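Local coordinates for protein CofB (Escherichia coli, PDB 5AX6) that is a minor pilin of the CFA/III type IVb pilus, forms a homotrimer and probably takes part in pilus assembly, at residues A[408-413]-A[437-442]. Residues are numbered along the deposited sequence; the frame is centred on the assembly and turned at random.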
loop_
_atom_site.group_PDB
_atom_site.type_symbol
_atom_site.label_atom_id
_atom_site.label_comp_id
_atom_site.label_asym_id
_atom_site.label_seq_id
_atom_site.Cartn_x
_atom_site.Cartn_y
_atom_site.Cartn_z
ATOM N N ILE A 408 -45.796 -5.470 23.121
ATOM C CA ILE A 408 -46.321 -5.008 24.397
ATOM C C ILE A 408 -47.805 -5.317 24.478
ATOM O O ILE A 408 -48.566 -4.933 23.595
ATOM C CB ILE A 408 -46.087 -3.479 24.604
ATOM C CG1 ILE A 408 -46.659 -3.017 25.948
ATOM C CG2 ILE A 408 -46.700 -2.661 23.459
ATOM C CD1 ILE A 408 -46.423 -1.518 26.234
ATOM N N VAL A 409 -48.215 -6.048 25.513
ATOM C CA VAL A 409 -49.640 -6.287 25.724
ATOM C C VAL A 409 -50.026 -6.088 27.187
ATOM O O VAL A 409 -49.216 -6.285 28.105
ATOM C CB VAL A 409 -50.082 -7.712 25.267
ATOM C CG1 VAL A 409 -49.946 -7.859 23.751
ATOM C CG2 VAL A 409 -49.281 -8.787 26.001
ATOM N N ALA A 410 -51.269 -5.662 27.379
ATOM C CA ALA A 410 -51.815 -5.416 28.702
ATOM C C ALA A 410 -52.321 -6.719 29.317
ATOM O O ALA A 410 -53.524 -6.913 29.484
ATOM C CB ALA A 410 -52.933 -4.388 28.623
ATOM N N ASP A 411 -51.398 -7.621 29.629
ATOM C CA ASP A 411 -51.785 -8.913 30.179
ATOM C C ASP A 411 -52.403 -8.748 31.579
ATOM O O ASP A 411 -52.085 -7.808 32.300
ATOM C CB ASP A 411 -50.578 -9.850 30.228
ATOM C CG ASP A 411 -50.975 -11.326 30.278
ATOM O OD1 ASP A 411 -52.157 -11.646 30.025
ATOM O OD2 ASP A 411 -50.091 -12.165 30.550
ATOM N N THR A 412 -53.294 -9.663 31.942
ATOM C CA THR A 412 -53.890 -9.675 33.279
ATOM C C THR A 412 -53.925 -11.113 33.791
ATOM O O THR A 412 -53.683 -12.041 33.028
ATOM C CB THR A 412 -55.307 -9.084 33.276
ATOM O OG1 THR A 412 -56.128 -9.815 32.354
ATOM C CG2 THR A 412 -55.267 -7.609 32.869
ATOM N N LYS A 413 -54.209 -11.296 35.078
ATOM C CA LYS A 413 -54.243 -12.637 35.660
ATOM C C LYS A 413 -55.308 -13.507 34.997
ATOM O O LYS A 413 -56.405 -13.034 34.698
ATOM C CB LYS A 413 -54.508 -12.566 37.165
ATOM C CG LYS A 413 -53.392 -11.941 37.977
ATOM C CD LYS A 413 -53.828 -11.762 39.428
ATOM C CE LYS A 413 -52.664 -11.337 40.318
ATOM N NZ LYS A 413 -52.762 -11.953 41.680
ATOM N N GLY A 437 -56.208 -6.588 29.146
ATOM C CA GLY A 437 -56.946 -5.435 29.633
ATOM C C GLY A 437 -56.690 -4.246 28.724
ATOM O O GLY A 437 -56.395 -4.429 27.535
ATOM N N TYR A 438 -56.805 -3.034 29.263
ATOM C CA TYR A 438 -56.525 -1.829 28.484
ATOM C C TYR A 438 -55.135 -1.323 28.832
ATOM O O TYR A 438 -54.771 -1.237 29.998
ATOM C CB TYR A 438 -57.542 -0.721 28.749
ATOM C CG TYR A 438 -58.981 -1.159 28.678
ATOM C CD1 TYR A 438 -59.364 -2.242 27.898
ATOM C CD2 TYR A 438 -59.961 -0.487 29.395
ATOM C CE1 TYR A 438 -60.694 -2.649 27.837
ATOM C CE2 TYR A 438 -61.288 -0.889 29.348
ATOM C CZ TYR A 438 -61.646 -1.967 28.568
ATOM O OH TYR A 438 -62.961 -2.360 28.519
ATOM N N LEU A 439 -54.360 -0.990 27.813
ATOM C CA LEU A 439 -53.009 -0.494 28.030
ATOM C C LEU A 439 -53.010 0.988 28.420
ATOM O O LEU A 439 -53.682 1.798 27.778
ATOM C CB LEU A 439 -52.196 -0.711 26.751
ATOM C CG LEU A 439 -50.691 -0.553 26.748
ATOM C CD1 LEU A 439 -50.077 -1.515 27.761
ATOM C CD2 LEU A 439 -50.206 -0.835 25.324
ATOM N N SER A 440 -52.275 1.347 29.470
ATOM C CA SER A 440 -52.033 2.761 29.768
ATOM C C SER A 440 -50.703 3.202 29.162
ATOM O O SER A 440 -50.446 4.399 28.973
ATOM C CB SER A 440 -52.028 3.015 31.270
ATOM O OG SER A 440 -53.333 2.873 31.799
ATOM N N GLY A 441 -49.852 2.223 28.878
ATOM C CA GLY A 441 -48.562 2.491 28.270
ATOM C C GLY A 441 -47.399 1.971 29.086
ATOM O O GLY A 441 -47.578 1.163 29.989
ATOM N N THR A 442 -46.197 2.448 28.771
ATOM C CA THR A 442 -45.011 1.993 29.476
ATOM C C THR A 442 -43.957 3.088 29.533
ATOM O O THR A 442 -43.782 3.865 28.584
ATOM C CB THR A 442 -44.407 0.722 28.816
ATOM O OG1 THR A 442 -43.222 0.332 29.523
ATOM C CG2 THR A 442 -44.038 0.989 27.367
#
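The backbones of A410 and L439 come within 5.1 Å at their CA atoms, where the segments 408-412 and 437-442 run 136° apart, and G437 N gives a nearly straight hydrogen bond to A410 O (2.7 Å), lying in the plane of that carbonyl. An inverse gamma turn centred on A410 leads the chain away from strand 398-409. Its CB lies against the backbone of G437 and Y438 and meets L439 CD1 at 4.1 Å. The fully extended I408 side chain, with CG1 anti to the backbone N (chi1 180°), carries CD1 across to the other strand; there it sits between L439 CD2, 4.0 Å away, and T442 CG2, at 3.6 Å. Beside the hydrogen bond, T412 lays its methyl CG2 near G437 N, while OG1 is hydrogen-bonded to Q435 O. The contact thus joins two sheets of the C-terminal domain across an apolar filling: I408 and T442 touch L478 of strand 478-487, and A410 and L439 rest respectively on V461 and M459 of strand 452-463. Both sheets run on into neighbouring subunits, I408 and V409 pairing with a strand of the second subunit, G441 and T442 with one of the third.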